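Side-chain contacts in N utilization substance protein B homolog (Thermotoga maritima, PDB 1TZV), which probably binds the boxA antiterminator sequence of ribosomal RNA operons and takes part in transcription antitermination: residues 4-9 with 107-112; 56-61 with 84-89; 62-67 with 132-137. All coordinates share one frame; numbering follows the deposited sequence. Where two conformers were deposited one is given.

Contact 1: residues 4-9 with 107-112; sequences PRRRMR and AIEIAK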
loop_
_atom_site.group_PDB
_atom_site.type_symbol
_atom_site.label_atom_id
_atom_site.label_comp_id
_atom_site.label_asym_id
_atom_site.label_seq_id
_atom_site.Cartn_x
_atom_site.Cartn_y
_atom_site.Cartn_z
ATOM N N PRO A 4 13.280 -4.824 -8.603
ATOM C CA PRO A 4 12.927 -5.370 -7.291
ATOM C C PRO A 4 11.502 -5.056 -6.832
ATOM O O PRO A 4 10.906 -4.036 -7.218
ATOM C CB PRO A 4 14.002 -4.794 -6.360
ATOM C CG PRO A 4 14.435 -3.545 -7.052
ATOM C CD PRO A 4 14.421 -3.898 -8.518
ATOM N N ARG A 5 10.975 -5.951 -6.011
ATOM C CA ARG A 5 9.638 -5.804 -5.457
ATOM C C ARG A 5 9.495 -4.449 -4.769
ATOM O O ARG A 5 8.457 -3.804 -4.878
ATOM C CB ARG A 5 9.363 -6.918 -4.446
ATOM C CG ARG A 5 8.098 -6.715 -3.606
ATOM C CD ARG A 5 7.875 -7.854 -2.608
ATOM N NE ARG A 5 8.922 -7.901 -1.590
ATOM C CZ ARG A 5 9.755 -8.926 -1.426
ATOM N NH1 ARG A 5 10.678 -8.886 -0.475
ATOM N NH2 ARG A 5 9.669 -9.992 -2.216
ATOM N N ARG A 6 10.525 -4.018 -4.047
ATOM C CA ARG A 6 10.446 -2.741 -3.361
ATOM C C ARG A 6 10.207 -1.575 -4.289
ATOM O O ARG A 6 9.478 -0.645 -3.928
ATOM C CB ARG A 6 11.717 -2.472 -2.560
ATOM C CG ARG A 6 11.775 -3.181 -1.228
ATOM C CD ARG A 6 12.974 -2.701 -0.430
ATOM N NE ARG A 6 13.113 -3.403 0.841
ATOM C CZ ARG A 6 13.859 -4.487 1.039
ATOM N NH1 ARG A 6 13.904 -5.041 2.245
ATOM N NH2 ARG A 6 14.574 -5.007 0.046
ATOM N N ARG A 7 10.827 -1.590 -5.465
ATOM C CA ARG A 7 10.653 -0.497 -6.413
ATOM C C ARG A 7 9.280 -0.573 -7.087
ATOM O O ARG A 7 8.642 0.455 -7.323
ATOM C CB ARG A 7 11.794 -0.490 -7.455
ATOM C CG ARG A 7 11.819 0.764 -8.324
ATOM C CD ARG A 7 13.186 1.052 -8.978
ATOM N NE ARG A 7 13.134 2.316 -9.710
ATOM C CZ ARG A 7 12.911 2.430 -11.016
ATOM N NH1 ARG A 7 12.860 3.631 -11.579
ATOM N NH2 ARG A 7 12.768 1.347 -11.766
ATOM N N MET A 8 8.836 -1.784 -7.394
ATOM C CA MET A 8 7.517 -1.984 -7.986
ATOM C C MET A 8 6.487 -1.412 -6.997
ATOM O O MET A 8 5.627 -0.617 -7.387
ATOM C CB MET A 8 7.276 -3.489 -8.197
ATOM C CG MET A 8 5.896 -3.898 -8.726
ATOM S SD MET A 8 4.521 -3.829 -7.553
ATOM C CE MET A 8 4.954 -5.189 -6.442
ATOM N N ARG A 9 6.587 -1.799 -5.723
ATOM C CA ARG A 9 5.637 -1.335 -4.723
ATOM C C ARG A 9 5.700 0.168 -4.521
ATOM O O ARG A 9 4.661 0.802 -4.287
ATOM C CB ARG A 9 5.849 -2.041 -3.381
ATOM C CG ARG A 9 4.705 -1.809 -2.416
ATOM C CD ARG A 9 4.997 -2.334 -1.032
ATOM N NE ARG A 9 5.066 -3.790 -0.942
ATOM C CZ ARG A 9 6.194 -4.474 -0.821
ATOM N NH1 ARG A 9 7.367 -3.856 -0.799
ATOM N NH2 ARG A 9 6.141 -5.781 -0.644
ATOM N N ALA A 107 6.086 -1.910 4.392
ATOM C CA ALA A 107 5.144 -0.799 4.526
ATOM C C ALA A 107 5.749 0.187 5.540
ATOM O O ALA A 107 5.714 1.403 5.340
ATOM C CB ALA A 107 3.807 -1.303 5.026
ATOM N N ILE A 108 6.287 -0.319 6.641
ATOM C CA ILE A 108 6.921 0.521 7.650
ATOM C C ILE A 108 8.062 1.309 6.998
ATOM O O ILE A 108 8.247 2.495 7.303
ATOM C CB ILE A 108 7.495 -0.343 8.812
ATOM C CG1 ILE A 108 6.359 -0.941 9.642
ATOM C CG2 ILE A 108 8.428 0.487 9.699
ATOM C CD1 ILE A 108 6.830 -2.101 10.533
ATOM N N GLU A 109 8.836 0.671 6.130
ATOM C CA GLU A 109 9.938 1.352 5.441
ATOM C C GLU A 109 9.414 2.544 4.644
ATOM O O GLU A 109 10.037 3.624 4.660
ATOM C CB GLU A 109 10.661 0.414 4.469
ATOM C CG GLU A 109 11.621 -0.622 5.067
ATOM C CD GLU A 109 12.102 -1.644 4.018
ATOM O OE1 GLU A 109 11.947 -1.389 2.798
ATOM O OE2 GLU A 109 12.641 -2.704 4.408
ATOM N N ILE A 110 8.301 2.380 3.932
ATOM C CA ILE A 110 7.765 3.495 3.158
ATOM C C ILE A 110 7.296 4.599 4.091
ATOM O O ILE A 110 7.558 5.779 3.842
ATOM C CB ILE A 110 6.607 3.037 2.240
ATOM C CG1 ILE A 110 7.123 1.998 1.233
ATOM C CG2 ILE A 110 6.029 4.256 1.478
ATOM C CD1 ILE A 110 6.010 1.414 0.317
ATOM N N ALA A 111 6.609 4.247 5.169
ATOM C CA ALA A 111 6.135 5.250 6.113
ATOM C C ALA A 111 7.300 6.029 6.707
ATOM O O ALA A 111 7.201 7.247 6.865
ATOM C CB ALA A 111 5.327 4.594 7.227
ATOM N N LYS A 112 8.397 5.360 7.028
ATOM C CA LYS A 112 9.560 6.048 7.595
ATOM C C LYS A 112 10.254 6.907 6.542
ATOM O O LYS A 112 10.739 8.007 6.841
ATOM C CB LYS A 112 10.542 5.033 8.165
ATOM C CG LYS A 112 10.050 4.405 9.443
ATOM C CD LYS A 112 11.097 3.456 10.022
ATOM C CE LYS A 112 10.667 2.917 11.370
ATOM N NZ LYS A 112 11.757 2.105 11.982
HETATM O O HOH W 1 12.626 -5.319 5.323
#
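R6 and E109 meet through a salt bridge. The side chains come together almost perpendicularly, yet their flat ends, guanidinium and carboxylate, are only 19° from sharing a plane. R6 NE donates to E109 OE1 at 3.0 Å and 150°, using the syn lone pair of that oxygen. The second bond, from R6 NH1 to E109 OE2, is weak at 3.4 Å. A water in the plane of the guanidinium donates to E109 OE2 at 2.8 Å and accepts a weak bond from R6 NH1. Deeper in the interface, R9 CD and I110 CD1 approach to 4.1 Å, a van der Waals contact on the buried side of the charged pair.

These are the first turn of helix 5-19 and the second half of helix 100-114, two helices of the all-helical NusB fold. The arginine-rich start of helix 5-19 is consistent with a role in RNA binding, as in relatives.

Further out, R6 NE also bridges to E106 OE1, so one N-H lies between two close carboxylates and probably eases their repulsion. The R9 chain bends at chi3 (-68°), which turns its guanidinium aside from I110, and its NE is engaged in a salt bridge with E91. L87 packs on R9 and V84 on I110, so helix 79-94 lies against both R9 and I110.

Contact 2: residues 56-61 with 84-89; sequences ENLSMI and VLRLAT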
loop_
_atom_site.group_PDB
_atom_site.type_symbol
_atom_site.label_atom_id
_atom_site.label_comp_id
_atom_site.label_asym_id
_atom_site.label_seq_id
_atom_site.Cartn_x
_atom_site.Cartn_y
_atom_site.Cartn_z
ATOM N N GLU A 56 -10.479 -0.917 -7.099
ATOM C CA GLU A 56 -11.672 -1.764 -7.068
ATOM C C GLU A 56 -12.172 -2.081 -5.664
ATOM O O GLU A 56 -13.370 -2.269 -5.451
ATOM C CB GLU A 56 -11.388 -3.081 -7.810
ATOM C CG GLU A 56 -12.245 -4.277 -7.382
ATOM C CD GLU A 56 -13.710 -4.151 -7.764
ATOM O OE1 GLU A 56 -14.511 -4.998 -7.314
ATOM O OE2 GLU A 56 -14.064 -3.217 -8.515
ATOM N N ASN A 57 -11.256 -2.136 -4.706
ATOM C CA ASN A 57 -11.615 -2.471 -3.330
ATOM C C ASN A 57 -11.419 -1.295 -2.346
ATOM O O ASN A 57 -11.386 -1.515 -1.140
ATOM C CB ASN A 57 -10.759 -3.656 -2.868
ATOM C CG ASN A 57 -11.032 -4.938 -3.650
ATOM O OD1 ASN A 57 -12.045 -5.608 -3.435
ATOM N ND2 ASN A 57 -10.122 -5.287 -4.553
ATOM N N LEU A 58 -11.336 -0.066 -2.843
ATOM C CA LEU A 58 -11.042 1.071 -1.965
ATOM C C LEU A 58 -11.962 1.223 -0.762
ATOM O O LEU A 58 -11.495 1.411 0.357
ATOM C CB LEU A 58 -11.024 2.381 -2.760
ATOM C CG LEU A 58 -10.413 3.549 -1.979
ATOM C CD1 LEU A 58 -8.968 3.242 -1.636
ATOM C CD2 LEU A 58 -10.510 4.832 -2.784
ATOM N N SER A 59 -13.270 1.144 -0.977
ATOM C CA SER A 59 -14.213 1.288 0.129
ATOM C C SER A 59 -14.015 0.218 1.188
ATOM O O SER A 59 -13.989 0.517 2.385
ATOM C CB SER A 59 -15.656 1.226 -0.383
ATOM O OG SER A 59 -15.941 2.329 -1.219
ATOM N N MET A 60 -13.900 -1.033 0.759
ATOM C CA MET A 60 -13.716 -2.124 1.699
ATOM C C MET A 60 -12.384 -1.973 2.444
ATOM O O MET A 60 -12.303 -2.207 3.642
ATOM C CB MET A 60 -13.790 -3.458 0.949
ATOM C CG MET A 60 -13.520 -4.684 1.793
ATOM S SD MET A 60 -11.751 -4.992 1.904
ATOM C CE MET A 60 -11.434 -5.709 0.331
ATOM N N ILE A 61 -11.340 -1.567 1.728
ATOM C CA ILE A 61 -10.017 -1.386 2.341
ATOM C C ILE A 61 -10.049 -0.248 3.371
ATOM O O ILE A 61 -9.596 -0.417 4.514
ATOM C CB ILE A 61 -8.946 -1.113 1.244
ATOM C CG1 ILE A 61 -8.681 -2.393 0.455
ATOM C CG2 ILE A 61 -7.650 -0.610 1.861
ATOM C CD1 ILE A 61 -7.917 -2.153 -0.822
ATOM N N VAL A 84 -0.016 4.309 2.647
ATOM C CA VAL A 84 0.792 3.146 3.005
ATOM C C VAL A 84 -0.186 2.116 3.613
ATOM O O VAL A 84 -0.090 0.917 3.310
ATOM C CB VAL A 84 1.878 3.496 4.048
ATOM C CG1 VAL A 84 2.444 2.201 4.700
ATOM C CG2 VAL A 84 2.998 4.249 3.362
ATOM N N LEU A 85 -1.121 2.541 4.452
ATOM C CA LEU A 85 -2.066 1.593 5.038
ATOM C C LEU A 85 -2.945 0.960 3.968
ATOM O O LEU A 85 -3.203 -0.251 3.996
ATOM C CB LEU A 85 -2.907 2.273 6.126
ATOM C CG LEU A 85 -2.120 2.609 7.402
ATOM C CD1 LEU A 85 -3.011 3.432 8.343
ATOM C CD2 LEU A 85 -1.646 1.330 8.116
ATOM N N ARG A 86 -3.406 1.736 2.996
ATOM C CA ARG A 86 -4.225 1.182 1.913
ATOM C C ARG A 86 -3.438 0.143 1.113
ATOM O O ARG A 86 -3.929 -0.966 0.841
ATOM C CB ARG A 86 -4.688 2.282 0.946
ATOM C CG ARG A 86 -5.776 3.160 1.490
ATOM C CD ARG A 86 -5.887 4.401 0.641
ATOM N NE ARG A 86 -7.176 5.055 0.861
ATOM C CZ ARG A 86 -7.470 6.283 0.438
ATOM N NH1 ARG A 86 -8.683 6.779 0.646
ATOM N NH2 ARG A 86 -6.533 7.026 -0.143
ATOM N N LEU A 87 -2.221 0.497 0.731
ATOM C CA LEU A 87 -1.356 -0.379 -0.056
ATOM C C LEU A 87 -1.037 -1.686 0.674
ATOM O O LEU A 87 -1.144 -2.791 0.106
ATOM C CB LEU A 87 -0.063 0.378 -0.407
ATOM C CG LEU A 87 1.085 -0.361 -1.107
ATOM C CD1 LEU A 87 0.573 -1.193 -2.268
ATOM C CD2 LEU A 87 2.097 0.668 -1.597
ATOM N N ALA A 88 -0.639 -1.573 1.932
ATOM C CA ALA A 88 -0.312 -2.748 2.737
ATOM C C ALA A 88 -1.535 -3.624 2.998
ATOM O O ALA A 88 -1.405 -4.861 3.002
ATOM C CB ALA A 88 0.317 -2.322 4.081
ATOM N N THR A 89 -2.704 -3.032 3.241
ATOM C CA THR A 89 -3.918 -3.817 3.496
ATOM C C THR A 89 -4.287 -4.572 2.218
ATOM O O THR A 89 -4.625 -5.768 2.268
ATOM C CB THR A 89 -5.056 -2.897 3.983
ATOM O OG1 THR A 89 -4.653 -2.319 5.228
ATOM C CG2 THR A 89 -6.362 -3.686 4.238
#
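L58 lays its CD1 methyl over one face of the R86 guanidinium, with CD1 3.6 Å from R86 NE and 4.0 Å from R86 CZ. Its CG stands anti to the backbone N (chi1 -167°), and although the CA-CB bond does not aim at the other helix, the branch beyond it reaches across. The R86 chain is stretched out as far as NE and passes L58 at a slant, so CD as well as NE lies near the methyl. The polar end is held from elsewhere: R86 NE forms a salt bridge with D62, one turn beyond L58 on the same helix, while an ion pair with E20 is long and weak. A methyl over the face and a carboxylate at NE together probably limit how far the guanidinium can swing.

Helix 58-66 here packs against helix 79-94 within the helical NusB domain, at close range: the CA atoms of I61 and R86 are 6.4 Å apart. M60 packs on L93 and F94, farther along helix 79-94.

I61 points toward helix 79-94 and inserts CG2 between R86 and T89. CG2 lies 3.9 Å from R86 CA and 4.1 Å from both T89 CB and T89 CG2, so this methyl touches backbone as well as side chain. The hydroxyl of T89 turns back into its own helix, OG1 donating to L85 O at 2.8 Å, while T89 N reaches the same oxygen from the opposite face of the carbonyl plane. An alanine here lacks both OG1 and CG2, which would probably open a gap beside I61 CG2 and deprive L85 O of its side-chain donor. I61 also touches Y90, and T89 has I130 of helix 117-134 against it.

Contact 3: residues 62-67 with 132-137; sequences DDLISR and KEHAPK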
loop_
_atom_site.group_PDB
_atom_site.type_symbol
_atom_site.label_atom_id
_atom_site.label_comp_id
_atom_site.label_asym_id
_atom_site.label_seq_id
_atom_site.Cartn_x
_atom_site.Cartn_y
_atom_site.Cartn_z
ATOM N N ASP A 62 -10.590 0.908 2.986
ATOM C CA ASP A 62 -10.665 2.043 3.904
ATOM C C ASP A 62 -11.523 1.713 5.129
ATOM O O ASP A 62 -11.152 2.035 6.259
ATOM C CB ASP A 62 -11.252 3.275 3.195
ATOM C CG ASP A 62 -10.254 3.962 2.295
ATOM O OD1 ASP A 62 -9.095 3.502 2.186
ATOM O OD2 ASP A 62 -10.632 4.998 1.676
ATOM N N ASP A 63 -12.662 1.068 4.890
ATOM C CA ASP A 63 -13.572 0.677 5.966
ATOM C C ASP A 63 -12.881 -0.254 6.956
ATOM O O ASP A 63 -13.065 -0.139 8.166
ATOM C CB ASP A 63 -14.825 0.014 5.362
ATOM C CG ASP A 63 -15.382 -1.125 6.219
ATOM O OD1 ASP A 63 -16.619 -1.198 6.360
ATOM O OD2 ASP A 63 -14.606 -1.960 6.728
ATOM N N LEU A 64 -12.080 -1.174 6.440
ATOM C CA LEU A 64 -11.371 -2.123 7.287
ATOM C C LEU A 64 -10.304 -1.391 8.124
ATOM O O LEU A 64 -10.221 -1.580 9.334
ATOM C CB LEU A 64 -10.722 -3.219 6.437
ATOM C CG LEU A 64 -9.886 -4.250 7.217
ATOM C CD1 LEU A 64 -10.714 -4.886 8.334
ATOM C CD2 LEU A 64 -9.367 -5.301 6.266
ATOM N N ILE A 65 -9.498 -0.541 7.491
ATOM C CA ILE A 65 -8.475 0.195 8.228
ATOM C C ILE A 65 -9.103 1.033 9.346
ATOM O O ILE A 65 -8.593 1.085 10.471
ATOM C CB ILE A 65 -7.690 1.139 7.277
ATOM C CG1 ILE A 65 -6.891 0.308 6.276
ATOM C CG2 ILE A 65 -6.753 2.033 8.075
ATOM C CD1 ILE A 65 -6.478 1.120 5.048
ATOM N N SER A 66 -10.229 1.665 9.040
ATOM C CA SER A 66 -10.906 2.517 10.006
ATOM C C SER A 66 -11.337 1.776 11.277
ATOM O O SER A 66 -11.511 2.403 12.323
ATOM C CB SER A 66 -12.099 3.209 9.341
ATOM O OG SER A 66 -11.660 4.131 8.337
ATOM N N ARG A 67 -11.506 0.459 11.193
ATOM C CA ARG A 67 -11.897 -0.315 12.372
ATOM C C ARG A 67 -10.758 -0.404 13.386
ATOM O O ARG A 67 -10.939 -0.919 14.493
ATOM C CB ARG A 67 -12.326 -1.724 11.967
ATOM C CG ARG A 67 -13.611 -1.770 11.168
ATOM C CD ARG A 67 -13.928 -3.198 10.781
ATOM N NE ARG A 67 -14.430 -3.291 9.416
ATOM C CZ ARG A 67 -14.604 -4.436 8.769
ATOM N NH1 ARG A 67 -14.317 -5.585 9.365
ATOM N NH2 ARG A 67 -15.053 -4.430 7.523
ATOM N N LYS A 132 -3.187 -9.772 12.195
ATOM C CA LYS A 132 -3.504 -10.866 13.106
ATOM C C LYS A 132 -4.971 -11.250 13.057
ATOM O O LYS A 132 -5.343 -12.356 13.484
ATOM C CB LYS A 132 -3.069 -10.531 14.530
ATOM C CG LYS A 132 -3.889 -9.496 15.235
ATOM C CD LYS A 132 -3.335 -9.281 16.639
ATOM C CE LYS A 132 -1.827 -9.064 16.617
ATOM N N GLU A 133 -5.814 -10.377 12.509
ATOM C CA GLU A 133 -7.237 -10.680 12.427
ATOM C C GLU A 133 -7.715 -10.926 11.001
ATOM O O GLU A 133 -8.812 -11.460 10.810
ATOM C CB GLU A 133 -8.062 -9.547 13.053
ATOM C CG GLU A 133 -7.731 -9.334 14.516
ATOM C CD GLU A 133 -8.600 -8.291 15.181
ATOM O OE1 GLU A 133 -9.280 -7.526 14.471
ATOM O OE2 GLU A 133 -8.590 -8.232 16.429
ATOM N N HIS A 134 -6.884 -10.595 10.014
ATOM C CA HIS A 134 -7.282 -10.718 8.615
ATOM C C HIS A 134 -6.345 -11.346 7.632
ATOM O O HIS A 134 -6.682 -11.465 6.452
ATOM C CB HIS A 134 -7.693 -9.341 8.101
ATOM C CG HIS A 134 -8.910 -8.820 8.779
ATOM N ND1 HIS A 134 -8.860 -7.995 9.883
ATOM C CD2 HIS A 134 -10.222 -9.084 8.566
ATOM C CE1 HIS A 134 -10.089 -7.777 10.321
ATOM N NE2 HIS A 134 -10.931 -8.427 9.541
ATOM N N ALA A 135 -5.167 -11.752 8.076
ATOM C CA ALA A 135 -4.259 -12.405 7.162
ATOM C C ALA A 135 -4.942 -13.670 6.646
ATOM O O ALA A 135 -5.497 -14.465 7.428
ATOM C CB ALA A 135 -2.972 -12.763 7.874
ATOM N N PRO A 136 -4.930 -13.872 5.329
ATOM C CA PRO A 136 -5.572 -15.077 4.794
ATOM C C PRO A 136 -4.804 -16.318 5.237
ATOM O O PRO A 136 -3.571 -16.291 5.420
ATOM C CB PRO A 136 -5.540 -14.850 3.277
ATOM C CG PRO A 136 -4.352 -13.926 3.089
ATOM C CD PRO A 136 -4.441 -12.993 4.252
ATOM N N LYS A 137 -5.540 -17.415 5.410
ATOM C CA LYS A 137 -4.929 -18.655 5.869
ATOM C C LYS A 137 -3.742 -19.163 5.048
ATOM O O LYS A 137 -2.874 -19.850 5.568
ATOM C CB LYS A 137 -6.000 -19.746 6.003
ATOM C CG LYS A 137 -6.741 -20.059 4.728
ATOM C CD LYS A 137 -7.905 -21.004 5.005
ATOM C CE LYS A 137 -8.619 -21.340 3.717
ATOM N NZ LYS A 137 -9.834 -22.173 3.967
#
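With CG anti to the backbone N (chi1 177°), L64 directs its CD1 methyl across to the imidazole of H134, whose ring is turned by chi2 of 94° to offer a face rather than an edge. The result is a CH-pi contact that joins two helices of the NusB family fold, helix 58-66 and helix 117-134, in the last part of each. The evidence is direct: L64 CD1 lies 3.8 Å from the centroid of the H134 ring and 22° off its normal, displaced toward the rim. The two side chains run antiparallel as they pass, and the CA atoms of L64 and H134, the nearest across the two segments, are still 9.6 Å apart. Side chains therefore bridge what the backbones do not.

L64 is buried. T89 and L93 of helix 79-94 also pack against it, so the leucine stands between that helix and the H134 ring. H134 has further neighbours: a weak bond from ND1 to I130 O, and Y68 against its side chain. Y68 OH is also hydrogen-bonded to E133 OE1, a second tie between these parts of the chain.

In the given one of two deposited R67 conformers, the same L64 methyl lies 3.8 Å above the R67 guanidinium plane, offset toward the rim, and R67 forms a salt bridge with D63, also deposited in two conformers. R67 NH1 and H134 NE2 stay 4.4 Å apart, with no bond between them. Within the CH-pi contact, L64 CD1 comes closest to H134 CE1, at 3.6 Å, with H134 NE2 at 3.7 Å and H134 ND1 at 3.9 Å.

In the fold
Helix 79-94 connects the three contacts. It supplies one side of contact 2, and its V84, L87 and A88 pack on R9, A107 and I110 of contact 1, the two centres being about 15 Å apart. Contacts 2 and 3 share helix 58-66, with centres about 10 Å apart, and are joined by the R86–D62 salt bridge and by I65 packing on L85, R86 and T89. Contacts 1 and 3 do not touch: they lie on opposite sides of the chain's centre, their own centres about 20 Å apart. Along the chain, both segments of contact 2 fall between those of contact 1, whereas contact 3 alternates with each, so helices far apart in sequence pack together in one helical domain.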